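PDB 2ZOU: spondin-1 from Homo sapiens, which is a secreted glycoprotein of the extracellular matrix that probably acts in cell adhesion, its reeler domain forming a beta-sandwich. Local coordinates for residues A[50-55]-A[100-105]; A[43-48]-A[104-109]; A[33-38]-A[111-116]. All blocks are in the same frame, centred on the assembly; numbering follows the deposited sequence.

Contact 1. Residues A[50-55]-A[100-105]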
loop_
_atom_site.group_PDB
_atom_site.type_symbol
_atom_site.label_atom_id
_atom_site.label_comp_id
_atom_site.label_asym_id
_atom_site.label_seq_id
_atom_site.Cartn_x
_atom_site.Cartn_y
_atom_site.Cartn_z
ATOM N N PRO A 50 -20.712 5.118 2.803
ATOM C CA PRO A 50 -20.308 6.457 3.202
ATOM C C PRO A 50 -19.046 6.490 4.066
ATOM O O PRO A 50 -18.864 7.415 4.855
ATOM C CB PRO A 50 -21.511 6.912 4.026
ATOM C CG PRO A 50 -21.891 5.639 4.783
ATOM C CD PRO A 50 -21.611 4.506 3.808
ATOM N N SER A 51 -18.177 5.492 3.931
ATOM C CA SER A 51 -16.973 5.434 4.755
ATOM C C SER A 51 -15.887 6.414 4.310
ATOM O O SER A 51 -15.931 6.987 3.207
ATOM C CB SER A 51 -16.421 4.004 4.810
ATOM O OG SER A 51 -17.380 3.115 5.384
ATOM N N TYR A 52 -14.914 6.595 5.192
ATOM C CA TYR A 52 -13.768 7.448 4.950
ATOM C C TYR A 52 -12.647 6.943 5.837
ATOM O O TYR A 52 -12.875 6.111 6.730
ATOM C CB TYR A 52 -14.104 8.916 5.292
ATOM C CG TYR A 52 -14.618 9.076 6.699
ATOM C CD1 TYR A 52 -13.728 9.244 7.770
ATOM C CD2 TYR A 52 -15.985 9.014 6.973
ATOM C CE1 TYR A 52 -14.190 9.357 9.076
ATOM C CE2 TYR A 52 -16.457 9.126 8.285
ATOM C CZ TYR A 52 -15.552 9.297 9.322
ATOM O OH TYR A 52 -15.990 9.424 10.614
ATOM N N PHE A 53 -11.441 7.427 5.596
ATOM C CA PHE A 53 -10.337 7.166 6.508
ATOM C C PHE A 53 -9.641 8.478 6.857
ATOM O O PHE A 53 -9.566 9.396 6.045
ATOM C CB PHE A 53 -9.370 6.105 5.963
ATOM C CG PHE A 53 -8.899 6.359 4.562
ATOM C CD1 PHE A 53 -9.658 5.934 3.468
ATOM C CD2 PHE A 53 -7.689 7.000 4.319
ATOM C CE1 PHE A 53 -9.217 6.146 2.159
ATOM C CE2 PHE A 53 -7.246 7.250 3.015
ATOM C CZ PHE A 53 -7.999 6.791 1.929
ATOM N N ARG A 54 -9.169 8.565 8.093
ATOM C CA ARG A 54 -8.466 9.757 8.564
ATOM C C ARG A 54 -6.959 9.542 8.517
ATOM O O ARG A 54 -6.183 10.492 8.611
ATOM C CB ARG A 54 -8.932 10.120 9.973
ATOM C CG ARG A 54 -10.338 10.691 10.003
ATOM C CD ARG A 54 -10.763 11.129 11.406
ATOM N NE ARG A 54 -10.793 10.011 12.349
ATOM C CZ ARG A 54 -9.931 9.833 13.348
ATOM N NH1 ARG A 54 -8.960 10.719 13.589
ATOM N NH2 ARG A 54 -10.051 8.770 14.128
ATOM N N GLY A 55 -6.548 8.292 8.370
ATOM C CA GLY A 55 -5.143 7.928 8.278
ATOM C C GLY A 55 -4.968 6.577 7.614
ATOM O O GLY A 55 -5.888 5.751 7.573
ATOM N N PRO A 100 -4.302 14.510 9.241
ATOM C CA PRO A 100 -5.370 13.554 9.581
ATOM C C PRO A 100 -6.814 13.923 9.168
ATOM O O PRO A 100 -7.744 13.725 9.957
ATOM C CB PRO A 100 -5.258 13.453 11.106
ATOM C CG PRO A 100 -4.767 14.796 11.529
ATOM C CD PRO A 100 -3.932 15.354 10.396
ATOM N N ARG A 101 -6.996 14.427 7.947
ATOM C CA ARG A 101 -8.311 14.810 7.429
ATOM C C ARG A 101 -9.076 13.574 6.955
ATOM O O ARG A 101 -8.463 12.562 6.617
ATOM C CB ARG A 101 -8.155 15.768 6.245
ATOM C CG ARG A 101 -7.380 17.034 6.550
ATOM C CD ARG A 101 -7.634 18.098 5.489
ATOM N NE ARG A 101 -6.936 19.345 5.804
ATOM C CZ ARG A 101 -5.713 19.645 5.379
ATOM N NH1 ARG A 101 -5.043 18.791 4.612
ATOM N NH2 ARG A 101 -5.154 20.798 5.719
ATOM N N ARG A 102 -10.406 13.664 6.917
ATOM C CA ARG A 102 -11.234 12.601 6.327
ATOM C C ARG A 102 -10.985 12.550 4.828
ATOM O O ARG A 102 -11.043 13.578 4.146
ATOM C CB ARG A 102 -12.733 12.829 6.580
ATOM C CG ARG A 102 -13.167 12.766 8.036
ATOM C CD ARG A 102 -14.683 12.807 8.155
ATOM N NE ARG A 102 -15.110 12.904 9.550
ATOM C CZ ARG A 102 -16.347 12.664 9.987
ATOM N NH1 ARG A 102 -17.298 12.290 9.140
ATOM N NH2 ARG A 102 -16.630 12.784 11.280
ATOM N N ARG A 103 -10.690 11.350 4.325
ATOM C CA ARG A 103 -10.479 11.124 2.892
ATOM C C ARG A 103 -11.231 9.896 2.444
ATOM O O ARG A 103 -11.488 8.996 3.248
ATOM C CB ARG A 103 -8.988 10.967 2.568
ATOM C CG ARG A 103 -8.169 12.242 2.773
ATOM C CD ARG A 103 -6.688 11.971 2.554
ATOM N NE ARG A 103 -5.862 13.176 2.675
ATOM C CZ ARG A 103 -5.311 13.580 3.814
ATOM N NH1 ARG A 103 -5.500 12.872 4.923
ATOM N NH2 ARG A 103 -4.567 14.682 3.842
ATOM N N THR A 104 -11.581 9.860 1.166
ATOM C CA THR A 104 -12.232 8.685 0.603
ATOM C C THR A 104 -11.359 7.987 -0.451
ATOM O O THR A 104 -11.659 6.873 -0.862
ATOM C CB THR A 104 -13.588 9.021 -0.027
ATOM O OG1 THR A 104 -13.395 10.018 -1.042
ATOM C CG2 THR A 104 -14.564 9.538 1.039
ATOM N N ARG A 105 -10.287 8.660 -0.868
ATOM C CA ARG A 105 -9.361 8.080 -1.841
ATOM C C ARG A 105 -8.007 8.740 -1.718
ATOM O O ARG A 105 -7.920 9.955 -1.582
ATOM C CB ARG A 105 -9.888 8.262 -3.280
ATOM C CG ARG A 105 -8.954 7.717 -4.387
ATOM C CD ARG A 105 -9.546 7.912 -5.789
ATOM N NE ARG A 105 -8.690 7.382 -6.864
ATOM C CZ ARG A 105 -7.715 8.072 -7.448
ATOM N NH1 ARG A 105 -7.463 9.313 -7.052
ATOM N NH2 ARG A 105 -6.987 7.530 -8.431
HETATM O O HOH W 1 -8.360 13.289 12.568
#
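Y52 and R102 meet at one end of the reeler beta-sandwich, where the loop leading into strand 55-62 runs beside the loop leading into strand 105-111. The pair is a flat guanidinium-ring stack, the R102 guanidinium lying over the hydroxyl end of Y52 with the planes 11° apart. CD of R102 sits over the middle of the same ring face, in a CH-pi contact 3.6 Å from the ring centroid of Y52, and CZ of R102 stands 3.3 Å from the phenolic OH of Y52. The arginine chain, extended from CG to NE, follows the ring from CD1 out to the hydroxyl. Beneath this stack the backbones form a single antiparallel bridge. F53 N donates to R103 O at 2.8 Å, and R103 N returns a bond to F53 O, also 2.8 Å. CG of F53 lies between its backbone N and carbonyl carbon (chi1 51°), a setting that turns the ring back under the bridge, so that R103 O lies over its face, towards the rim. Further out, R103 is held by a salt bridge to E84 and a bond to T99 O, while R54 and G55 together pair with V127 of strand 120-127, a classic beta bulge. The guanidinium of R54 binds Q128 O through NH2, and its NH1 donates at 2.8 Å to a water that donates to P100 O, 2.7 Å away.

Contact 2. Residues A[43-48]-A[104-109]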
loop_
_atom_site.group_PDB
_atom_site.type_symbol
_atom_site.label_atom_id
_atom_site.label_comp_id
_atom_site.label_asym_id
_atom_site.label_seq_id
_atom_site.Cartn_x
_atom_site.Cartn_y
_atom_site.Cartn_z
ATOM N N VAL A 43 -1.346 3.062 -7.687
ATOM C CA VAL A 43 -1.969 2.337 -6.588
ATOM C C VAL A 43 -2.984 3.265 -5.917
ATOM O O VAL A 43 -2.676 4.420 -5.622
ATOM C CB VAL A 43 -0.925 1.844 -5.558
ATOM C CG1 VAL A 43 -1.604 1.070 -4.416
ATOM C CG2 VAL A 43 0.107 0.960 -6.250
ATOM N N THR A 44 -4.188 2.757 -5.669
ATOM C CA THR A 44 -5.230 3.563 -5.050
ATOM C C THR A 44 -5.764 2.879 -3.807
ATOM O O THR A 44 -5.878 1.640 -3.746
ATOM C CB THR A 44 -6.383 3.821 -6.027
ATOM O OG1 THR A 44 -7.010 2.587 -6.346
ATOM C CG2 THR A 44 -5.880 4.474 -7.305
ATOM N N LEU A 45 -6.096 3.690 -2.812
ATOM C CA LEU A 45 -6.771 3.217 -1.603
ATOM C C LEU A 45 -8.064 4.001 -1.498
ATOM O O LEU A 45 -8.038 5.218 -1.448
ATOM C CB LEU A 45 -5.889 3.502 -0.387
ATOM C CG LEU A 45 -6.312 3.008 0.976
ATOM C CD1 LEU A 45 -6.606 1.544 0.976
ATOM C CD2 LEU A 45 -5.185 3.318 1.926
ATOM N N SER A 46 -9.189 3.295 -1.488
ATOM C CA SER A 46 -10.495 3.971 -1.518
ATOM C C SER A 46 -11.473 3.378 -0.517
ATOM O O SER A 46 -11.390 2.188 -0.177
ATOM C CB SER A 46 -11.142 3.771 -2.903
ATOM O OG SER A 46 -10.251 3.946 -3.989
ATOM N N ALA A 47 -12.396 4.221 -0.058
ATOM C CA ALA A 47 -13.444 3.820 0.869
ATOM C C ALA A 47 -14.770 3.811 0.142
ATOM O O ALA A 47 -15.105 4.803 -0.490
ATOM C CB ALA A 47 -13.514 4.823 2.022
ATOM N N ALA A 48 -15.535 2.735 0.274
ATOM C CA ALA A 48 -16.879 2.693 -0.292
ATOM C C ALA A 48 -17.805 3.602 0.524
ATOM O O ALA A 48 -17.724 3.624 1.752
ATOM C CB ALA A 48 -17.406 1.261 -0.299
ATOM N N THR A 104 -11.581 9.860 1.166
ATOM C CA THR A 104 -12.232 8.685 0.603
ATOM C C THR A 104 -11.359 7.987 -0.451
ATOM O O THR A 104 -11.659 6.873 -0.862
ATOM C CB THR A 104 -13.588 9.021 -0.027
ATOM O OG1 THR A 104 -13.395 10.018 -1.042
ATOM C CG2 THR A 104 -14.564 9.538 1.039
ATOM N N ARG A 105 -10.287 8.660 -0.868
ATOM C CA ARG A 105 -9.361 8.080 -1.841
ATOM C C ARG A 105 -8.007 8.740 -1.718
ATOM O O ARG A 105 -7.920 9.955 -1.582
ATOM C CB ARG A 105 -9.888 8.262 -3.280
ATOM C CG ARG A 105 -8.954 7.717 -4.387
ATOM C CD ARG A 105 -9.546 7.912 -5.789
ATOM N NE ARG A 105 -8.690 7.382 -6.864
ATOM C CZ ARG A 105 -7.715 8.072 -7.448
ATOM N NH1 ARG A 105 -7.463 9.313 -7.052
ATOM N NH2 ARG A 105 -6.987 7.530 -8.431
ATOM N N ILE A 106 -6.961 7.924 -1.766
ATOM C CA ILE A 106 -5.612 8.433 -2.046
ATOM C C ILE A 106 -4.982 7.617 -3.166
ATOM O O ILE A 106 -5.432 6.498 -3.469
ATOM C CB ILE A 106 -4.684 8.465 -0.788
ATOM C CG1 ILE A 106 -4.452 7.066 -0.207
ATOM C CG2 ILE A 106 -5.217 9.479 0.244
ATOM C CD1 ILE A 106 -3.304 6.311 -0.866
ATOM N N GLN A 107 -3.944 8.172 -3.779
ATOM C CA GLN A 107 -3.252 7.493 -4.881
ATOM C C GLN A 107 -1.769 7.789 -4.799
ATOM O O GLN A 107 -1.373 8.860 -4.337
ATOM C CB GLN A 107 -3.770 7.999 -6.230
ATOM C CG GLN A 107 -3.711 9.511 -6.339
ATOM C CD GLN A 107 -4.210 10.057 -7.654
ATOM O OE1 GLN A 107 -4.684 9.327 -8.525
ATOM N NE2 GLN A 107 -4.114 11.370 -7.798
ATOM N N VAL A 108 -0.971 6.826 -5.240
ATOM C CA VAL A 108 0.486 6.963 -5.280
ATOM C C VAL A 108 0.985 6.131 -6.456
ATOM O O VAL A 108 0.288 5.217 -6.889
ATOM C CB VAL A 108 1.093 6.486 -3.946
ATOM C CG1 VAL A 108 0.972 4.951 -3.784
ATOM C CG2 VAL A 108 2.521 7.003 -3.768
ATOM N N PHE A 109 2.159 6.444 -6.989
ATOM C CA PHE A 109 2.786 5.522 -7.923
ATOM C C PHE A 109 3.621 4.508 -7.166
ATOM O O PHE A 109 4.241 4.836 -6.150
ATOM C CB PHE A 109 3.698 6.253 -8.905
ATOM C CG PHE A 109 2.968 7.052 -9.944
ATOM C CD1 PHE A 109 2.069 6.426 -10.818
ATOM C CD2 PHE A 109 3.187 8.429 -10.067
ATOM C CE1 PHE A 109 1.388 7.164 -11.781
ATOM C CE2 PHE A 109 2.511 9.165 -11.051
ATOM C CZ PHE A 109 1.614 8.522 -11.892
#
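V43 pairs with V108 and L45 with I106 in the antiparallel sheet that forms one layer of the reeler sandwich, where the middle strands 40-47 and 105-111 run side by side. Both pairs are of the hydrogen-bonded kind, each closed by two N-H...O bonds such as V43 N to V108 O at 2.8 Å, and A47 N adds a fifth to T104 O at 2.9 Å. The alternating non-hydrogen-bonded pairs, T44 with Q107 and S46 with R105, bring the CA atoms closer and add CA-H...O contacts, among them R105 CA to L45 O at 3.2 Å. Apolar contact follows on the face carrying V43, L45, I106 and V108: CB of L45 touches CG1 of I106 at 3.8 Å. That face looks into the sandwich, against F56 and L58 of strand 55-62 and A124 and I126 of strand 120-127. Polar groups gather on the other face. There R105 reaches along its own strand to Q107, whose OE1 also accepts from R42. CG of R105 is trans to its backbone N (chi1 178°), and the straight chain lays the guanidinium beside T44, with NH2 3.4 Å from the methyl CG2 of T44 and 2.9 Å from OE1 of Q107.

Contact 3. Residues A[33-38]-A[111-116]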
loop_
_atom_site.group_PDB
_atom_site.type_symbol
_atom_site.label_atom_id
_atom_site.label_comp_id
_atom_site.label_asym_id
_atom_site.label_seq_id
_atom_site.Cartn_x
_atom_site.Cartn_y
_atom_site.Cartn_z
ATOM N N ASP A 33 -2.254 -8.241 -14.196
ATOM C CA ASP A 33 -2.156 -9.645 -13.813
ATOM C C ASP A 33 -0.792 -9.969 -13.200
ATOM O O ASP A 33 -0.657 -10.963 -12.484
ATOM C CB ASP A 33 -2.382 -10.537 -15.038
ATOM C CG ASP A 33 -3.850 -10.683 -15.415
ATOM O OD1 ASP A 33 -4.737 -10.277 -14.634
ATOM O OD2 ASP A 33 -4.102 -11.239 -16.504
ATOM N N PHE A 34 0.200 -9.135 -13.503
ATOM C CA PHE A 34 1.583 -9.306 -13.062
ATOM C C PHE A 34 2.261 -7.957 -13.174
ATOM O O PHE A 34 1.724 -7.068 -13.833
ATOM C CB PHE A 34 2.326 -10.321 -13.940
ATOM C CG PHE A 34 2.263 -10.033 -15.417
ATOM C CD1 PHE A 34 3.182 -9.171 -16.018
ATOM C CD2 PHE A 34 1.299 -10.652 -16.217
ATOM C CE1 PHE A 34 3.139 -8.910 -17.389
ATOM C CE2 PHE A 34 1.240 -10.396 -17.599
ATOM C CZ PHE A 34 2.169 -9.524 -18.182
ATOM N N TYR A 35 3.430 -7.796 -12.558
ATOM C CA TYR A 35 4.209 -6.560 -12.734
ATOM C C TYR A 35 5.332 -6.733 -13.744
ATOM O O TYR A 35 5.885 -7.832 -13.890
ATOM C CB TYR A 35 4.753 -5.998 -11.401
ATOM C CG TYR A 35 5.899 -6.768 -10.736
ATOM C CD1 TYR A 35 5.652 -7.597 -9.643
ATOM C CD2 TYR A 35 7.225 -6.631 -11.174
ATOM C CE1 TYR A 35 6.679 -8.275 -9.012
ATOM C CE2 TYR A 35 8.263 -7.322 -10.546
ATOM C CZ TYR A 35 7.979 -8.124 -9.464
ATOM O OH TYR A 35 9.017 -8.819 -8.859
ATOM N N LYS A 36 5.666 -5.632 -14.429
ATOM C CA LYS A 36 6.825 -5.568 -15.320
ATOM C C LYS A 36 7.850 -4.641 -14.661
ATOM O O LYS A 36 7.529 -3.477 -14.373
ATOM C CB LYS A 36 6.453 -4.948 -16.665
ATOM C CG LYS A 36 5.434 -5.687 -17.502
ATOM C CD LYS A 36 5.008 -4.750 -18.612
ATOM C CE LYS A 36 4.139 -5.422 -19.626
ATOM N NZ LYS A 36 3.890 -4.465 -20.729
ATOM N N PRO A 37 9.085 -5.144 -14.442
ATOM C CA PRO A 37 10.151 -4.353 -13.842
ATOM C C PRO A 37 10.250 -2.971 -14.486
ATOM O O PRO A 37 10.258 -2.849 -15.710
ATOM C CB PRO A 37 11.402 -5.189 -14.123
ATOM C CG PRO A 37 10.884 -6.583 -14.097
ATOM C CD PRO A 37 9.525 -6.520 -14.736
ATOM N N GLY A 38 10.293 -1.939 -13.647
ATOM C CA GLY A 38 10.453 -0.572 -14.128
ATOM C C GLY A 38 9.193 0.161 -14.535
ATOM O O GLY A 38 9.238 1.362 -14.758
ATOM N N ILE A 111 6.646 1.915 -8.497
ATOM C CA ILE A 111 7.496 1.544 -9.610
ATOM C C ILE A 111 8.033 0.149 -9.346
ATOM O O ILE A 111 8.692 -0.081 -8.325
ATOM C CB ILE A 111 8.653 2.536 -9.787
ATOM C CG1 ILE A 111 8.105 3.960 -9.921
ATOM C CG2 ILE A 111 9.521 2.110 -11.006
ATOM C CD1 ILE A 111 9.174 5.067 -9.908
ATOM N N ALA A 112 7.726 -0.791 -10.246
ATOM C CA ALA A 112 7.989 -2.199 -10.008
ATOM C C ALA A 112 9.483 -2.511 -9.987
ATOM O O ALA A 112 10.265 -1.918 -10.733
ATOM C CB ALA A 112 7.279 -3.071 -11.043
ATOM N N PRO A 113 9.874 -3.469 -9.133
ATOM C CA PRO A 113 11.291 -3.793 -8.927
ATOM C C PRO A 113 11.911 -4.642 -10.051
ATOM O O PRO A 113 11.189 -5.129 -10.917
ATOM C CB PRO A 113 11.256 -4.594 -7.626
ATOM C CG PRO A 113 9.936 -5.307 -7.686
ATOM C CD PRO A 113 8.986 -4.293 -8.279
ATOM N N PRO A 114 13.248 -4.807 -10.047
ATOM C CA PRO A 114 13.935 -5.625 -11.046
ATOM C C PRO A 114 13.470 -7.082 -11.120
ATOM O O PRO A 114 12.995 -7.651 -10.125
ATOM C CB PRO A 114 15.391 -5.604 -10.565
ATOM C CG PRO A 114 15.522 -4.331 -9.833
ATOM C CD PRO A 114 14.203 -4.162 -9.126
ATOM N N ALA A 115 13.660 -7.683 -12.296
ATOM C CA ALA A 115 13.341 -9.085 -12.500
ATOM C C ALA A 115 14.084 -9.898 -11.446
ATOM O O ALA A 115 15.238 -9.589 -11.118
ATOM C CB ALA A 115 13.764 -9.524 -13.891
ATOM N N GLY A 116 13.429 -10.933 -10.926
ATOM C CA GLY A 116 14.017 -11.779 -9.890
ATOM C C GLY A 116 13.604 -11.391 -8.482
ATOM O O GLY A 116 13.869 -12.110 -7.529
#
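Y35 packs against A112 and P113 where the loop between strands 24-28 and 40-47 meets the loop between strands 105-111 and 120-127, closing one end of the reeler beta-sandwich. This is the tight part of the contact. The methyl CB of A112 comes to 3.6 Å from CD2 of Y35 and also lies against K36 O. Beyond it the pyrrolidine of P113 crosses the tyrosine at about a right angle and sets CD over one face of the ring, 4.2 Å from the centroid of Y35, in a CH-pi contact displaced towards the rim. The tyrosine CG stands between the backbone N and the carbonyl carbon (chi1 72°), which carries the ring over the proline and lets its OH bond to G118 O. An alanine in place of the tyrosine is likely to leave P113 without its aromatic cover and G118 O without the hydroxyl donor, opening a gap beside A112. One backbone bond links segments 33-38 and 111-116: G38 N donates to A112 O at 2.9 Å, and A112 is also backbone-bonded to T39. At this glycine phi is 86°, and a side chain would press on the carbonyl oxygen before it.

The exposed side is looser. P37 reaches across with CG, which lies 3.5 Å from A115 N and 4.1 Å from CB of A115, while CG2 of I111 merely brushes G38 O at 3.8 Å. Between the two parts lies P113 O, buried with no hydrogen-bonding partner in the model; CA of P37 approaches this P113 oxygen to 3.2 Å in a CA-H...O contact. Prolines, alanine and one aromatic ring thus supply most of the grip, which implies an association resting mainly on shape and apolar cover, with few directional bonds to fix it.

Overall arrangement
The contacts illustrate how chemistry follows place in a beta-sandwich. Contact 2, nearest the chain's centre, joins two neighbouring strands by regular backbone bonding and turns an apolar face inward. Contact 1 lies at the surface, where the chain before strand 105-111 has parted from strand 40-47 and pairs instead, by a single bridge, with F53, whose ring reaches back to L45 O; it shares T104 and R105 with contact 2, and arginines carry much of the rest. Contact 3, about 30 Å from contact 1 between centres, joins loops at the other end of these strands; it is partly buried, with Y35, A112 and P113 inside and the rest nearer the surface, and relies on prolines and a tyrosine with one backbone bond.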